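Uncharacterized protein SCO6318 (Streptomyces coelicolor A3, PDB 2QZ7) is of unknown function but belongs to the TerD family, named for tellurite resistance, and can bind sodium ions. Local coordinates at residues 23-28 and 92-97; 27-32 and 131-136; 107-112 and 156-161. All coordinates share one frame; numbering follows the deposited sequence.

The three contacts lie in a beta sandwich made of two antiparallel sheets. Contacts 1 and 2 are neighbours in one sheet, their centres about 9 Å apart: strand 26-31 is its middle strand, pairing with 91-95 on one edge and with 129-134 on the other, and the two contacts share Asp27 and Val28. Contact 3 joins strands 104-113 and 152-160 of the second sheet, its centre about 10 Å from that of contact 1 and 13 Å from that of contact 2. Along the chain contact 1 closes before contact 3 opens, whereas contacts 2 and 3 alternate. Val26, Val28, Leu30 and Val132 meet Phe158, Val109 and Val111 between the sheets, forming a shared hydrophobic core.

Contact 1 (23-28 and 92-97)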
loop_
_atom_site.group_PDB
_atom_site.type_symbol
_atom_site.label_atom_id
_atom_site.label_comp_id
_atom_site.label_asym_id
_atom_site.label_seq_id
_atom_site.Cartn_x
_atom_site.Cartn_y
_atom_site.Cartn_z
ATOM N N LEU A 23 -11.159 -2.949 13.750
ATOM C CA LEU A 23 -9.812 -3.469 13.527
ATOM C C LEU A 23 -8.834 -2.801 14.455
ATOM O O LEU A 23 -8.883 -1.606 14.667
ATOM C CB LEU A 23 -9.349 -3.207 12.084
ATOM C CG LEU A 23 -9.922 -3.964 10.894
ATOM C CD1 LEU A 23 -11.393 -4.397 11.047
ATOM C CD2 LEU A 23 -9.747 -3.051 9.690
ATOM N N LYS A 24 -7.896 -3.565 14.966
ATOM C CA LYS A 24 -7.013 -3.014 15.963
ATOM C C LYS A 24 -5.662 -2.915 15.394
ATOM O O LYS A 24 -4.980 -1.925 15.583
ATOM C CB LYS A 24 -6.971 -3.894 17.209
ATOM C CG LYS A 24 -8.203 -3.794 18.078
ATOM C CD LYS A 24 -8.073 -4.789 19.210
ATOM C CE LYS A 24 -9.092 -4.524 20.294
ATOM N NZ LYS A 24 -8.595 -5.074 21.590
ATOM N N ARG A 25 -5.255 -3.977 14.719
ATOM C CA ARG A 25 -3.978 -4.008 14.078
ATOM C C ARG A 25 -4.132 -4.792 12.772
ATOM O O ARG A 25 -4.975 -5.697 12.669
ATOM C CB ARG A 25 -2.900 -4.564 15.013
ATOM C CG ARG A 25 -2.927 -6.063 15.299
ATOM C CD ARG A 25 -2.121 -6.822 14.232
ATOM N NE ARG A 25 -1.321 -7.909 14.819
ATOM C CZ ARG A 25 -0.060 -7.767 15.223
ATOM N NH1 ARG A 25 0.540 -6.586 15.094
ATOM N NH2 ARG A 25 0.603 -8.804 15.763
ATOM N N VAL A 26 -3.376 -4.399 11.766
ATOM C CA VAL A 26 -3.537 -4.955 10.446
ATOM C C VAL A 26 -2.156 -4.993 9.820
ATOM O O VAL A 26 -1.292 -4.197 10.188
ATOM C CB VAL A 26 -4.557 -4.120 9.590
ATOM C CG1 VAL A 26 -3.979 -2.824 9.138
ATOM C CG2 VAL A 26 -5.028 -4.912 8.406
ATOM N N ASP A 27 -1.925 -5.949 8.937
ATOM C CA ASP A 27 -0.665 -5.964 8.188
ATOM C C ASP A 27 -0.894 -6.217 6.714
ATOM O O ASP A 27 -1.957 -6.746 6.298
ATOM C CB ASP A 27 0.352 -6.955 8.768
ATOM C CG ASP A 27 0.033 -8.403 8.423
ATOM O OD1 ASP A 27 0.874 -9.089 7.813
ATOM O OD2 ASP A 27 -1.053 -8.880 8.787
ATOM N N VAL A 28 0.092 -5.778 5.931
ATOM C CA VAL A 28 0.074 -5.898 4.512
ATOM C C VAL A 28 1.395 -6.566 4.140
ATOM O O VAL A 28 2.470 -6.115 4.534
ATOM C CB VAL A 28 -0.042 -4.513 3.845
ATOM C CG1 VAL A 28 -0.029 -4.630 2.313
ATOM C CG2 VAL A 28 -1.325 -3.803 4.323
ATOM N N GLU A 92 6.778 -6.077 4.126
ATOM C CA GLU A 92 5.560 -6.063 4.924
ATOM C C GLU A 92 5.423 -4.733 5.659
ATOM O O GLU A 92 6.427 -4.084 6.000
ATOM C CB GLU A 92 5.566 -7.226 5.935
ATOM C CG GLU A 92 6.424 -6.969 7.174
ATOM C CD GLU A 92 5.657 -6.213 8.301
ATOM O OE1 GLU A 92 4.442 -6.381 8.430
ATOM O OE2 GLU A 92 6.279 -5.465 9.070
HETATM N N MSE A 93 4.180 -4.356 5.928
HETATM C CA MSE A 93 3.898 -3.167 6.696
HETATM C C MSE A 93 2.797 -3.517 7.692
HETATM O O MSE A 93 1.710 -3.995 7.301
HETATM C CB MSE A 93 3.398 -2.038 5.751
HETATM C CG MSE A 93 3.230 -0.673 6.488
HETATM SE SE MSE A 93 2.701 0.768 5.346
HETATM C CE MSE A 93 4.368 0.953 4.410
ATOM N N THR A 94 3.072 -3.283 8.973
ATOM C CA THR A 94 2.065 -3.492 10.038
ATOM C C THR A 94 1.491 -2.171 10.598
ATOM O O THR A 94 2.246 -1.281 10.961
ATOM C CB THR A 94 2.694 -4.335 11.149
ATOM O OG1 THR A 94 3.120 -5.591 10.603
ATOM C CG2 THR A 94 1.733 -4.576 12.351
ATOM N N PHE A 95 0.167 -2.079 10.743
ATOM C CA PHE A 95 -0.483 -0.893 11.287
ATOM C C PHE A 95 -1.131 -1.194 12.607
ATOM O O PHE A 95 -1.918 -2.141 12.704
ATOM C CB PHE A 95 -1.623 -0.361 10.375
ATOM C CG PHE A 95 -1.228 -0.167 8.932
ATOM C CD1 PHE A 95 -1.233 1.121 8.378
ATOM C CD2 PHE A 95 -0.855 -1.246 8.128
ATOM C CE1 PHE A 95 -0.886 1.317 7.063
ATOM C CE2 PHE A 95 -0.502 -1.045 6.779
ATOM C CZ PHE A 95 -0.541 0.247 6.267
ATOM N N GLU A 96 -0.840 -0.367 13.604
ATOM C CA GLU A 96 -1.516 -0.462 14.865
ATOM C C GLU A 96 -2.508 0.665 14.788
ATOM O O GLU A 96 -2.279 1.734 15.338
ATOM C CB GLU A 96 -0.546 -0.288 16.045
ATOM C CG GLU A 96 0.601 -1.317 16.140
ATOM C CD GLU A 96 0.139 -2.780 16.294
ATOM O OE1 GLU A 96 -0.899 -3.057 16.955
ATOM O OE2 GLU A 96 0.841 -3.673 15.749
ATOM N N LEU A 97 -3.594 0.416 14.057
ATOM C CA LEU A 97 -4.683 1.382 13.811
ATOM C C LEU A 97 -5.247 2.011 15.095
ATOM O O LEU A 97 -5.476 3.216 15.168
ATOM C CB LEU A 97 -5.792 0.699 12.994
ATOM C CG LEU A 97 -5.350 0.206 11.586
ATOM C CD1 LEU A 97 -6.486 -0.513 10.884
ATOM C CD2 LEU A 97 -4.876 1.323 10.725
HETATM O O HOH W 1 3.511 -8.897 8.452
#
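Val26 and Phe95 form a hydrogen-bonded antiparallel pair that joins strands 26-31 and 91-95 in one sheet of the beta sandwich. Phe95 N gives a nearly straight bond to Val26 O (2.6 Å), and Val28 and Met93, modelled as selenomethionine, form the next hydrogen-bonded pair. Between them Asp27 and Thr94 make a non-hydrogen-bonded pair, with CA-H...O contacts such as Asp27 CA to Met93 O.

On the core face, Val26 and Phe95 run side by side. CG1 of Val26, held between its own backbone N and carbonyl carbon (chi1 74°), lies 3.6 Å from Phe95 CB and also meets Leu97 CD1. The Phe95 ring and Val28 meet at a slant, CG2 of Val28 3.8 Å from CE2 of Phe95, while Val26 O lies at the ring's edge. Met93 starts on this face, but its end leads away, to touch Ile75 and Met77 of strand 75-77 and Ile46 of the facing sheet. Phe158 of that sheet covers Val26, Leu23 and Leu97.

Asp27 and Thr94 mark the other, more polar face. Just past the strand ends, Arg25, bent at chi2 and chi3, lies alongside Glu96, which folds back at chi2 (-60°). Arg25 NH1 forms a salt bridge with Glu96 OE2 at 3.0 Å; the oxygen sits at the guanidinium edge, although the two planar groups are turned 56° apart. Thr94 CG2 packs against the same NH1. Farther along, Asp27 OD1 and Glu92 OE1 are 4.5 Å apart, a pairing of like charges that a bridging water probably eases by donating to both. Ser78 N binds the other carboxylate oxygen of Glu92, while Thr94 OG1 donates to the syn lone pair of Glu92 OE1 at 2.7 Å.

Contact 2 (27-32 and 131-136); sequences DVRLKW and VVAEGY. With NA (sodium ion), chain C.
Asp27 and Ala133 face each other as a hydrogen-bonded antiparallel pair, as do Arg29 and Val131, so strands 26-31 and 129-134 are neighbours in one sheet, their short segments 4.9 Å apart at closest approach and 155° between directions. Four backbone bonds close the two rings, among them Asp27 N to Ala133 O (3.0 Å) and Val131 N to Arg29 O (2.9 Å). Val28 and Val132 form the non-hydrogen-bonded pair between them.

These two valines turn to the core, where their CG2 atoms approach only to 4.3 Å, with Ile46 of the facing sheet against Val28 and Leu139 against Val132. On the other face Arg29 and Val131 lie side by side. The bend of the arginine at chi3 (-74°) sets NH2 beside Val131 CG1, at 3.5 Å. Arg29 NE and Asp27 OD1 form only a long, weak ion pair, the oxygen well out of the guanidinium plane and no N-H aimed at it. A water at the guanidinium edge accepts from Arg29 NE at 2.8 Å, and a second water donates to Asp27 OD2 (2.7 Å) while accepting from Gly135 N, tying the carboxylate to the turn after strand 129-134.

Beyond the paired residues, Trp32 O binds a sodium ion at 2.3 Å, with Gly84 and Gly86 completing the protein ligands of that site. The contact thus separates a core face of Val28 and Val132 from a mixed face, where Asp27 and Arg29, whose opposite charges probably offset each other in part through space, stand among Val131, Ala133 and bound waters.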
loop_
_atom_site.group_PDB
_atom_site.type_symbol
_atom_site.label_atom_id
_atom_site.label_comp_id
_atom_site.label_asym_id
_atom_site.label_seq_id
_atom_site.Cartn_x
_atom_site.Cartn_y
_atom_site.Cartn_z
ATOM N N ASP A 27 -1.925 -5.949 8.937
ATOM C CA ASP A 27 -0.665 -5.964 8.188
ATOM C C ASP A 27 -0.894 -6.217 6.714
ATOM O O ASP A 27 -1.957 -6.746 6.298
ATOM C CB ASP A 27 0.352 -6.955 8.768
ATOM C CG ASP A 27 0.033 -8.403 8.423
ATOM O OD1 ASP A 27 0.874 -9.089 7.813
ATOM O OD2 ASP A 27 -1.053 -8.880 8.787
ATOM N N VAL A 28 0.092 -5.778 5.931
ATOM C CA VAL A 28 0.074 -5.898 4.512
ATOM C C VAL A 28 1.395 -6.566 4.140
ATOM O O VAL A 28 2.470 -6.115 4.534
ATOM C CB VAL A 28 -0.042 -4.513 3.845
ATOM C CG1 VAL A 28 -0.029 -4.630 2.313
ATOM C CG2 VAL A 28 -1.325 -3.803 4.323
ATOM N N ARG A 29 1.313 -7.668 3.413
ATOM C CA ARG A 29 2.542 -8.369 2.959
ATOM C C ARG A 29 2.524 -8.426 1.454
ATOM O O ARG A 29 1.454 -8.649 0.843
ATOM C CB ARG A 29 2.587 -9.800 3.527
ATOM C CG ARG A 29 2.867 -9.884 5.026
ATOM C CD ARG A 29 2.586 -11.320 5.558
ATOM N NE ARG A 29 1.136 -11.510 5.620
ATOM C CZ ARG A 29 0.515 -12.662 5.861
ATOM N NH1 ARG A 29 1.207 -13.759 6.064
ATOM N NH2 ARG A 29 -0.814 -12.703 5.917
ATOM N N LEU A 30 3.712 -8.285 0.860
ATOM C CA LEU A 30 3.850 -8.185 -0.585
ATOM C C LEU A 30 4.938 -9.146 -1.110
ATOM O O LEU A 30 6.003 -9.262 -0.494
ATOM C CB LEU A 30 4.228 -6.736 -0.928
ATOM C CG LEU A 30 4.697 -6.420 -2.359
ATOM C CD1 LEU A 30 3.540 -6.654 -3.326
ATOM C CD2 LEU A 30 5.131 -4.940 -2.390
ATOM N N LYS A 31 4.644 -9.870 -2.201
ATOM C CA LYS A 31 5.637 -10.737 -2.872
ATOM C C LYS A 31 5.706 -10.356 -4.339
ATOM O O LYS A 31 4.747 -9.803 -4.872
ATOM C CB LYS A 31 5.237 -12.228 -2.737
ATOM C CG LYS A 31 3.879 -12.579 -3.370
ATOM C CD LYS A 31 3.598 -14.094 -3.283
ATOM C CE LYS A 31 2.294 -14.457 -4.004
ATOM N NZ LYS A 31 2.109 -15.955 -4.171
ATOM N N TRP A 32 6.835 -10.668 -4.976
ATOM C CA TRP A 32 7.051 -10.543 -6.417
ATOM C C TRP A 32 8.357 -11.214 -6.833
ATOM O O TRP A 32 9.286 -11.364 -6.028
ATOM C CB TRP A 32 7.024 -9.075 -6.876
ATOM C CG TRP A 32 8.244 -8.220 -6.542
ATOM C CD1 TRP A 32 9.341 -7.961 -7.360
ATOM C CD2 TRP A 32 8.444 -7.454 -5.353
ATOM N NE1 TRP A 32 10.195 -7.076 -6.727
ATOM C CE2 TRP A 32 9.678 -6.761 -5.494
ATOM C CE3 TRP A 32 7.679 -7.266 -4.169
ATOM C CZ2 TRP A 32 10.183 -5.905 -4.494
ATOM C CZ3 TRP A 32 8.167 -6.418 -3.189
ATOM C CH2 TRP A 32 9.420 -5.747 -3.353
ATOM N N VAL A 131 -1.306 -9.613 0.488
ATOM C CA VAL A 131 -2.294 -10.114 1.438
ATOM C C VAL A 131 -2.471 -9.089 2.551
ATOM O O VAL A 131 -1.480 -8.638 3.149
ATOM C CB VAL A 131 -1.871 -11.510 2.046
ATOM C CG1 VAL A 131 -2.869 -11.979 3.135
ATOM C CG2 VAL A 131 -1.737 -12.580 0.946
ATOM N N VAL A 132 -3.735 -8.722 2.811
ATOM C CA VAL A 132 -4.097 -7.826 3.879
ATOM C C VAL A 132 -4.813 -8.656 4.958
ATOM O O VAL A 132 -5.762 -9.381 4.662
ATOM C CB VAL A 132 -5.028 -6.704 3.328
ATOM C CG1 VAL A 132 -5.457 -5.728 4.424
ATOM C CG2 VAL A 132 -4.311 -5.982 2.201
ATOM N N ALA A 133 -4.367 -8.564 6.204
ATOM C CA ALA A 133 -4.974 -9.403 7.265
ATOM C C ALA A 133 -5.035 -8.692 8.587
ATOM O O ALA A 133 -4.242 -7.786 8.835
ATOM C CB ALA A 133 -4.190 -10.675 7.431
ATOM N N GLU A 134 -5.967 -9.121 9.446
ATOM C CA GLU A 134 -5.896 -8.778 10.858
ATOM C C GLU A 134 -5.492 -10.040 11.632
ATOM O O GLU A 134 -6.327 -10.930 11.873
ATOM C CB GLU A 134 -7.223 -8.210 11.408
ATOM C CG GLU A 134 -7.015 -7.664 12.823
ATOM C CD GLU A 134 -8.280 -7.306 13.626
ATOM O OE1 GLU A 134 -9.402 -7.829 13.348
ATOM O OE2 GLU A 134 -8.099 -6.526 14.601
ATOM N N GLY A 135 -4.215 -10.135 12.002
ATOM C CA GLY A 135 -3.721 -11.370 12.595
ATOM C C GLY A 135 -3.988 -12.516 11.640
ATOM O O GLY A 135 -3.555 -12.493 10.471
ATOM N N TYR A 136 -4.705 -13.513 12.129
ATOM C CA TYR A 136 -5.157 -14.649 11.316
ATOM C C TYR A 136 -6.461 -14.491 10.498
ATOM O O TYR A 136 -6.889 -15.450 9.844
ATOM C CB TYR A 136 -5.241 -15.905 12.186
ATOM C CG TYR A 136 -3.926 -16.256 12.811
ATOM C CD1 TYR A 136 -2.934 -16.884 12.078
ATOM C CD2 TYR A 136 -3.673 -15.946 14.133
ATOM C CE1 TYR A 136 -1.693 -17.184 12.642
ATOM C CE2 TYR A 136 -2.464 -16.262 14.724
ATOM C CZ TYR A 136 -1.474 -16.873 13.980
ATOM O OH TYR A 136 -0.288 -17.162 14.605
HETATM NA NA NA C . 10.446 -12.702 -4.580
HETATM O O HOH W 2 -1.118 -9.825 5.716
HETATM O O HOH W 3 -2.115 -8.429 11.227
HETATM O O HOH W 4 8.385 -12.947 -3.636
#

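Contact 3 (107-112 and 156-161)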
loop_
_atom_site.group_PDB
_atom_site.type_symbol
_atom_site.label_atom_id
_atom_site.label_comp_id
_atom_site.label_asym_id
_atom_site.label_seq_id
_atom_site.Cartn_x
_atom_site.Cartn_y
_atom_site.Cartn_z
ATOM N N VAL A 107 -6.813 5.817 6.384
ATOM C CA VAL A 107 -5.542 5.323 5.930
ATOM C C VAL A 107 -5.737 4.589 4.602
ATOM O O VAL A 107 -6.679 3.801 4.450
ATOM C CB VAL A 107 -4.875 4.361 6.979
ATOM C CG1 VAL A 107 -3.498 3.861 6.452
ATOM C CG2 VAL A 107 -4.732 5.080 8.311
ATOM N N ILE A 108 -4.873 4.852 3.631
ATOM C CA ILE A 108 -4.900 4.052 2.441
ATOM C C ILE A 108 -3.565 3.439 2.131
ATOM O O ILE A 108 -2.529 4.079 2.284
ATOM C CB ILE A 108 -5.635 4.737 1.249
ATOM C CG1 ILE A 108 -5.383 4.149 -0.117
ATOM C CG2 ILE A 108 -5.518 6.235 1.187
ATOM C CD1 ILE A 108 -6.777 4.381 -0.915
ATOM N N VAL A 109 -3.586 2.173 1.742
ATOM C CA VAL A 109 -2.308 1.481 1.466
ATOM C C VAL A 109 -2.363 0.940 0.051
ATOM O O VAL A 109 -3.421 0.547 -0.422
ATOM C CB VAL A 109 -2.011 0.386 2.538
ATOM C CG1 VAL A 109 -3.067 -0.647 2.538
ATOM C CG2 VAL A 109 -0.624 -0.267 2.310
ATOM N N GLY A 110 -1.221 0.983 -0.622
ATOM C CA GLY A 110 -1.097 0.522 -1.991
ATOM C C GLY A 110 0.320 0.025 -2.273
ATOM O O GLY A 110 1.157 -0.115 -1.348
ATOM N N VAL A 111 0.559 -0.279 -3.530
ATOM C CA VAL A 111 1.817 -0.814 -3.978
ATOM C C VAL A 111 2.212 -0.047 -5.223
ATOM O O VAL A 111 1.413 0.141 -6.154
ATOM C CB VAL A 111 1.738 -2.347 -4.224
ATOM C CG1 VAL A 111 3.027 -2.889 -4.909
ATOM C CG2 VAL A 111 1.489 -3.121 -2.898
ATOM N N ALA A 112 3.455 0.417 -5.235
ATOM C CA ALA A 112 3.993 1.147 -6.381
ATOM C C ALA A 112 5.217 0.459 -7.005
ATOM O O ALA A 112 6.077 -0.056 -6.286
ATOM C CB ALA A 112 4.339 2.598 -5.982
ATOM N N ALA A 156 -6.197 -1.194 -0.259
ATOM C CA ALA A 156 -7.077 -1.249 0.931
ATOM C C ALA A 156 -7.256 0.116 1.564
ATOM O O ALA A 156 -6.311 0.928 1.609
ATOM C CB ALA A 156 -6.500 -2.251 1.983
ATOM N N GLU A 157 -8.450 0.344 2.098
ATOM C CA GLU A 157 -8.752 1.580 2.798
ATOM C C GLU A 157 -9.183 1.239 4.236
ATOM O O GLU A 157 -10.023 0.362 4.424
ATOM C CB GLU A 157 -9.916 2.307 2.084
ATOM C CG GLU A 157 -10.309 3.587 2.745
ATOM C CD GLU A 157 -11.608 4.159 2.260
ATOM O OE1 GLU A 157 -12.670 3.531 2.505
ATOM O OE2 GLU A 157 -11.570 5.259 1.673
ATOM N N PHE A 158 -8.617 1.922 5.230
ATOM C CA PHE A 158 -9.117 1.858 6.601
ATOM C C PHE A 158 -9.685 3.233 6.973
ATOM O O PHE A 158 -9.058 4.274 6.710
ATOM C CB PHE A 158 -8.027 1.408 7.585
ATOM C CG PHE A 158 -7.234 0.208 7.094
ATOM C CD1 PHE A 158 -7.734 -1.082 7.246
ATOM C CD2 PHE A 158 -6.020 0.387 6.462
ATOM C CE1 PHE A 158 -7.022 -2.191 6.752
ATOM C CE2 PHE A 158 -5.254 -0.711 6.002
ATOM C CZ PHE A 158 -5.784 -1.999 6.123
ATOM N N THR A 159 -10.901 3.231 7.532
ATOM C CA THR A 159 -11.590 4.455 7.949
ATOM C C THR A 159 -12.245 4.207 9.302
ATOM O O THR A 159 -12.601 3.061 9.627
ATOM C CB THR A 159 -12.670 4.937 6.913
ATOM O OG1 THR A 159 -13.617 3.899 6.686
ATOM C CG2 THR A 159 -12.042 5.307 5.583
ATOM N N ARG A 160 -12.388 5.271 10.093
ATOM C CA ARG A 160 -13.082 5.205 11.389
ATOM C C ARG A 160 -14.623 5.319 11.294
ATOM O O ARG A 160 -15.181 6.097 10.495
ATOM C CB ARG A 160 -12.598 6.313 12.344
ATOM C CG ARG A 160 -11.126 6.263 12.765
ATOM C CD ARG A 160 -10.849 7.387 13.787
ATOM N NE ARG A 160 -9.451 7.439 14.223
ATOM C CZ ARG A 160 -8.984 6.755 15.269
ATOM N NH1 ARG A 160 -9.804 5.980 15.957
ATOM N NH2 ARG A 160 -7.705 6.824 15.625
ATOM N N ASN A 161 -15.292 4.548 12.151
ATOM C CA ASN A 161 -16.727 4.682 12.413
ATOM C C ASN A 161 -17.129 6.006 13.041
ATOM O O ASN A 161 -16.288 6.845 13.380
ATOM C CB ASN A 161 -17.209 3.552 13.339
ATOM C CG ASN A 161 -17.837 2.404 12.567
ATOM O OD1 ASN A 161 -17.891 2.439 11.336
ATOM N ND2 ASN A 161 -18.335 1.396 13.278
#
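Val107, Phe158 and Ala156 bury the most surface where strands 104-113 and 152-160 pair in the second sheet of the sandwich. Val107 and Phe158 are a hydrogen-bonded antiparallel pair: Val107 N reaches Phe158 O at 2.7 Å, and Phe158 N returns a bond to Val107 O. One such pair further on, Val109 N bonds to Ala156 O at 3.0 Å in a nearly straight line, and Ala156 N completes the pair with a longer bond to Val109 O (3.3 Å).

All these side chains share the face turned to the other sheet. Phe158, its CG beside the backbone N (chi1 -46°), swings its ring along the neighbouring strand: CD2 lies 4.2 Å from Val107 CB, and CE2 meets Val109 CG1 at 4.1 Å. Set between its own backbone N and carbonyl carbon (chi1 61°), that CG1 also rests on Ala156 CB at 3.8 Å, so one methyl touches both the alanine and the ring. Phe168 and Trp166 of strand 166-175 flank Phe158 within its own sheet.

On the reverse face Ile108 pairs with Glu157, whose extended chain ends in a salt bridge with Arg106. The core face thus offers only carbon, while the backbone N and O of the hydrogen-bonded pairs are spent within the sheet.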